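Local coordinates for DUF6836 domain-containing protein (Clostridium leptum, PDB 4PW1), which is of unknown function and adopts a fold described as unique, a nine-stranded antiparallel beta sheet surrounded by alpha-helices, at residues D229-I237 with R244-Y252. Sequence-based numbering, arbitrary orientation.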
ATOM      1  N   ASP B 229      13.633  12.529  -8.546  1.00 50.87           N
ATOM      2  CA  ASP B 229      12.663  13.499  -9.087  1.00 53.97           C
ATOM      3  C   ASP B 229      11.944  13.004 -10.335  1.00 49.13           C
ATOM      4  O   ASP B 229      10.801  13.366 -10.577  1.00 56.05           O
ATOM      5  CB  ASP B 229      13.366  14.818  -9.433  1.00 64.48           C
ATOM      6  CG  ASP B 229      14.015  15.471  -8.228  1.00 72.49           C
ATOM      7  OD1 ASP B 229      13.464  15.350  -7.115  1.00 63.77           O
ATOM      8  OD2 ASP B 229      15.074  16.110  -8.398  1.00 74.48           O
ATOM      9  N   GLY B 230      12.626  12.189 -11.127  1.00 47.13           N
ATOM     10  CA  GLY B 230      12.098  11.693 -12.386  1.00 51.42           C
ATOM     11  C   GLY B 230      11.141  10.518 -12.319  1.00 48.73           C
ATOM     12  O   GLY B 230      10.854   9.924 -13.350  1.00 51.04           O
ATOM     13  N   GLY B 231      10.643  10.158 -11.139  1.00 38.63           N
ATOM     14  CA  GLY B 231       9.657   9.055 -11.055  1.00 41.29           C
ATOM     15  C   GLY B 231      10.217   7.655 -10.794  1.00 34.65           C
ATOM     16  O   GLY B 231       9.452   6.734 -10.471  1.00 36.68           O
ATOM     17  N   THR B 232      11.534   7.478 -10.897  1.00 31.19           N
ATOM     18  CA  THR B 232      12.163   6.190 -10.518  1.00 29.44           C
ATOM     19  C   THR B 232      12.132   5.987  -9.006  1.00 25.42           C
ATOM     20  O   THR B 232      12.451   6.892  -8.248  1.00 27.17           O
ATOM     21  CB  THR B 232      13.608   6.116 -10.986  1.00 32.52           C
ATOM     22  OG1 THR B 232      13.624   6.228 -12.392  1.00 37.94           O
ATOM     23  CG2 THR B 232      14.262   4.781 -10.575  1.00 32.97           C
ATOM     24  N   SER B 233      11.725   4.821  -8.552  1.00 26.83           N
ATOM     25  CA  SER B 233      11.742   4.588  -7.134  1.00 27.28           C
ATOM     26  C   SER B 233      12.027   3.134  -6.816  1.00 24.51           C
ATOM     27  O   SER B 233      11.843   2.229  -7.645  1.00 24.18           O
ATOM     28  CB  SER B 233      10.412   5.079  -6.503  1.00 33.83           C
ATOM     29  OG  SER B 233       9.358   4.227  -6.853  1.00 32.12           O
HETATM   30  N   MSE B 234      12.471   2.911  -5.594  1.00 21.18           N
HETATM   31  CA  MSE B 234      12.772   1.574  -5.164  1.00 20.32           C
HETATM   32  C   MSE B 234      12.466   1.390  -3.722  1.00 19.42           C
HETATM   33  O   MSE B 234      12.440   2.348  -2.946  1.00 23.29           O
HETATM   34  CB  MSE B 234      14.226   1.317  -5.532  1.00 22.33           C
HETATM   35  CG  MSE B 234      14.823   0.235  -4.678  1.00 34.38           C
HETATM   36 SE   MSE B 234      16.677  -0.146  -5.271  0.75 30.26          SE
HETATM   37  CE  MSE B 234      17.238   1.375  -4.443  1.00 20.16           C
ATOM     38  N   VAL B 235      12.194   0.139  -3.360  1.00 17.41           N
ATOM     39  CA  VAL B 235      12.091  -0.277  -1.989  1.00 17.60           C
ATOM     40  C   VAL B 235      13.005  -1.451  -1.772  1.00 19.17           C
ATOM     41  O   VAL B 235      13.035  -2.386  -2.572  1.00 18.78           O
ATOM     42  CB  VAL B 235      10.647  -0.689  -1.653  1.00 18.39           C
ATOM     43  CG1 VAL B 235      10.565  -1.172  -0.234  1.00 21.06           C
ATOM     44  CG2 VAL B 235       9.714   0.455  -1.882  1.00 22.44           C
ATOM     45  N   LEU B 236      13.839  -1.341  -0.745  1.00 20.46           N
ATOM     46  CA  LEU B 236      14.626  -2.459  -0.263  1.00 18.56           C
ATOM     47  C   LEU B 236      13.917  -3.037   0.950  1.00 18.53           C
ATOM     48  O   LEU B 236      13.560  -2.311   1.841  1.00 21.73           O
ATOM     49  CB  LEU B 236      16.026  -1.991   0.109  1.00 20.78           C
ATOM     50  CG  LEU B 236      16.886  -1.577  -1.069  1.00 26.29           C
ATOM     51  CD1 LEU B 236      18.195  -0.954  -0.586  1.00 27.60           C
ATOM     52  CD2 LEU B 236      17.189  -2.793  -1.934  1.00 31.89           C
ATOM     53  N   ILE B 237      13.718  -4.352   0.964  1.00 18.40           N
ATOM     54  CA  ILE B 237      12.969  -5.028   2.002  1.00 18.30           C
ATOM     55  C   ILE B 237      13.919  -5.647   2.999  1.00 17.58           C
ATOM     56  O   ILE B 237      14.637  -6.616   2.674  1.00 17.59           O
ATOM     57  CB  ILE B 237      12.088  -6.155   1.402  1.00 17.78           C
ATOM     58  CG1 ILE B 237      11.175  -5.573   0.330  1.00 18.24           C
ATOM     59  CG2 ILE B 237      11.304  -6.879   2.484  1.00 17.93           C
ATOM     60  CD1 ILE B 237      10.458  -6.644  -0.455  1.00 19.21           C
ATOM     61  N   ARG B 244      19.387  -8.267   7.225  1.00 19.60           N
ATOM     62  CA  ARG B 244      19.801  -8.074   5.861  1.00 21.06           C
ATOM     63  C   ARG B 244      18.608  -7.798   4.969  1.00 17.98           C
ATOM     64  O   ARG B 244      17.447  -8.002   5.371  1.00 18.23           O
ATOM     65  CB  ARG B 244      20.529  -9.314   5.354  1.00 24.78           C
ATOM     66  CG  ARG B 244      19.703 -10.569   5.386  1.00 24.60           C
ATOM     67  CD  ARG B 244      20.132 -11.433   4.219  1.00 28.99           C
ATOM     68  NE  ARG B 244      19.356 -12.637   4.147  1.00 32.02           N
ATOM     69  CZ  ARG B 244      19.201 -13.384   3.049  1.00 38.99           C
ATOM     70  NH1 ARG B 244      19.796 -13.060   1.903  1.00 38.82           N
ATOM     71  NH2 ARG B 244      18.418 -14.464   3.106  1.00 36.35           N
ATOM     72  N   PHE B 245      18.899  -7.316   3.775  1.00 17.16           N
ATOM     73  CA  PHE B 245      17.893  -7.159   2.758  1.00 17.96           C
ATOM     74  C   PHE B 245      17.478  -8.503   2.170  1.00 20.37           C
ATOM     75  O   PHE B 245      18.320  -9.321   1.786  1.00 19.28           O
ATOM     76  CB  PHE B 245      18.368  -6.180   1.700  1.00 20.04           C
ATOM     77  CG  PHE B 245      18.492  -4.767   2.197  1.00 20.57           C
ATOM     78  CD1 PHE B 245      17.369  -4.078   2.652  1.00 19.11           C
ATOM     79  CD2 PHE B 245      19.706  -4.105   2.170  1.00 20.73           C
ATOM     80  CE1 PHE B 245      17.487  -2.764   3.089  1.00 19.83           C
ATOM     81  CE2 PHE B 245      19.827  -2.812   2.612  1.00 22.12           C
ATOM     82  CZ  PHE B 245      18.724  -2.127   3.096  1.00 18.36           C
ATOM     83  N   VAL B 246      16.172  -8.783   2.187  1.00 17.26           N
ATOM     84  CA  VAL B 246      15.664 -10.036   1.659  1.00 15.69           C
ATOM     85  C   VAL B 246      14.906  -9.857   0.353  1.00 15.47           C
ATOM     86  O   VAL B 246      14.357 -10.799  -0.183  1.00 17.44           O
ATOM     87  CB  VAL B 246      14.810 -10.797   2.692  1.00 15.97           C
ATOM     88  CG1 VAL B 246      15.666 -11.166   3.896  1.00 18.62           C
ATOM     89  CG2 VAL B 246      13.620  -9.956   3.119  1.00 15.56           C
ATOM     90  N   GLY B 247      14.871  -8.644  -0.152  1.00 17.69           N
ATOM     91  CA  GLY B 247      14.202  -8.358  -1.399  1.00 18.56           C
ATOM     92  C   GLY B 247      14.272  -6.922  -1.817  1.00 16.30           C
ATOM     93  O   GLY B 247      14.793  -6.079  -1.089  1.00 19.57           O
ATOM     94  N   PHE B 248      13.727  -6.640  -2.996  1.00 15.64           N
ATOM     95  CA  PHE B 248      13.614  -5.316  -3.501  1.00 16.05           C
ATOM     96  C   PHE B 248      12.540  -5.217  -4.561  1.00 15.50           C
ATOM     97  O   PHE B 248      12.106  -6.211  -5.108  1.00 15.36           O
ATOM     98  CB  PHE B 248      14.935  -4.802  -4.114  1.00 17.70           C
ATOM     99  CG  PHE B 248      15.241  -5.395  -5.465  1.00 20.50           C
ATOM    100  CD1 PHE B 248      15.852  -6.630  -5.573  1.00 18.87           C
ATOM    101  CD2 PHE B 248      14.915  -4.716  -6.638  1.00 22.04           C
ATOM    102  CE1 PHE B 248      16.118  -7.185  -6.827  1.00 20.27           C
ATOM    103  CE2 PHE B 248      15.160  -5.280  -7.891  1.00 19.45           C
ATOM    104  CZ  PHE B 248      15.764  -6.526  -7.976  1.00 19.69           C
ATOM    105  N   SER B 249      12.138  -3.977  -4.837  1.00 16.83           N
ATOM    106  CA  SER B 249      11.216  -3.621  -5.900  1.00 17.98           C
ATOM    107  C   SER B 249      11.821  -2.402  -6.540  1.00 19.64           C
ATOM    108  O   SER B 249      12.144  -1.437  -5.835  1.00 18.93           O
ATOM    109  CB  SER B 249       9.840  -3.221  -5.340  1.00 18.97           C
ATOM    110  OG  SER B 249       9.039  -2.614  -6.362  1.00 19.24           O
ATOM    111  N   LEU B 250      11.947  -2.417  -7.857  1.00 19.47           N
ATOM    112  CA  LEU B 250      12.481  -1.273  -8.604  1.00 18.64           C
ATOM    113  C   LEU B 250      11.532  -0.881  -9.718  1.00 17.86           C
ATOM    114  O   LEU B 250      11.138  -1.717 -10.526  1.00 19.44           O
ATOM    115  CB  LEU B 250      13.850  -1.633  -9.214  1.00 18.60           C
ATOM    116  CG  LEU B 250      14.421  -0.598 -10.196  1.00 18.97           C
ATOM    117  CD1 LEU B 250      14.721   0.672  -9.455  1.00 18.52           C
ATOM    118  CD2 LEU B 250      15.664  -1.132 -10.903  1.00 20.18           C
ATOM    119  N   LYS B 251      11.111   0.375  -9.717  1.00 20.08           N
ATOM    120  CA  LYS B 251      10.236   0.894 -10.757  1.00 23.03           C
ATOM    121  C   LYS B 251      10.896   2.096 -11.438  1.00 23.39           C
ATOM    122  O   LYS B 251      11.076   3.136 -10.811  1.00 21.71           O
ATOM    123  CB  LYS B 251       8.914   1.353 -10.165  1.00 21.28           C
ATOM    124  CG  LYS B 251       7.968   1.908 -11.209  1.00 25.83           C
ATOM    125  CD  LYS B 251       6.689   2.423 -10.553  1.00 32.13           C
ATOM    126  CE  LYS B 251       5.741   2.928 -11.600  1.00 34.48           C
ATOM    127  NZ  LYS B 251       4.388   2.902 -11.024  1.00 43.79           N
ATOM    128  N   TYR B 252      11.216   1.963 -12.721  1.00 27.40           N
ATOM    129  CA  TYR B 252      11.714   3.121 -13.474  1.00 30.38           C
ATOM    130  C   TYR B 252      10.626   4.150 -13.680  1.00 34.25           C
ATOM    131  O   TYR B 252       9.479   3.791 -13.866  1.00 37.17           O
ATOM    132  CB  TYR B 252      12.278   2.724 -14.810  1.00 30.73           C
ATOM    133  CG  TYR B 252      13.630   2.098 -14.712  1.00 28.93           C
ATOM    134  CD1 TYR B 252      14.785   2.864 -14.714  1.00 34.05           C
ATOM    135  CD2 TYR B 252      13.752   0.741 -14.619  1.00 29.97           C
ATOM    136  CE1 TYR B 252      16.044   2.277 -14.658  1.00 32.86           C
ATOM    137  CE2 TYR B 252      14.987   0.144 -14.513  1.00 31.44           C
ATOM    138  CZ  TYR B 252      16.136   0.905 -14.559  1.00 33.80           C
ATOM    139  OH  TYR B 252      17.355   0.272 -14.494  1.00 29.80           O
ATOM    140  OXT TYR B 252      10.884   5.351 -13.680  1.00 33.23           O
TER
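Ser233 with Lys251 and Val235 with Ser249 form antiparallel hydrogen-bonded pairs, with two backbone bonds in each. The axes of 233-237 and 244-251 run antiparallel at 168° and come within 4.5 Å; both segments belong to the hairpin of strands 233-239 and 244-251, inside the sheet, between strands 106-114 and 221-227. A classic beta bulge disturbs the register near the turn, where Val246 and Gly247 both face Ile237. Val246 N gives a short bond to Ile237 O, 2.7 Å, nearly along the C=O axis. Gly247 N reaches the same oxygen only weakly. In return, Ile237 N bonds to Gly247 O at 2.9 Å, the donor lying above the carbonyl plane.

Leu236 packs against Phe245 and Phe248. Its CD1 sits over one face of the Phe245 ring, 4.1 Å from the centroid, in a CH-pi contact. Its CB meets Phe245 CE1 at 3.4 Å. The other branch, CD2, touches Phe248 CB at 3.7 Å. Met234 CB meets Leu250 CD1 at 4.0 Å on the same face; helices 173-190 and 198-210 pack on Leu236 and Met234, respectively. Ile237, on the other face, meets Val246 CG2 of the bulge with its CG2, the two side chains crossing at about a right angle, while Ile237 CD1 lies over the Gly247 backbone.

At the chain terminus, Thr232 OG1 donates to Tyr252 OXT at 3.2 Å. Thr232 chi1 of -61° puts OG1 beside its own backbone N, where it meets the carboxylate, and leaves CG2 near Lys251 O. Tyr252 OH bonds to Asn200 and Thr203 of helix 198-210, so both ends of this residue are held.

The contact thus combines paired backbone polar groups with an apolar, helix-covered face. On the other face Ser233 OG reaches Ser22 OG of the second subunit, while Ser249 OG is held within the chain by Tyr29 O. The C-terminal carboxylate is tied to Thr232, just before the neighbouring strand.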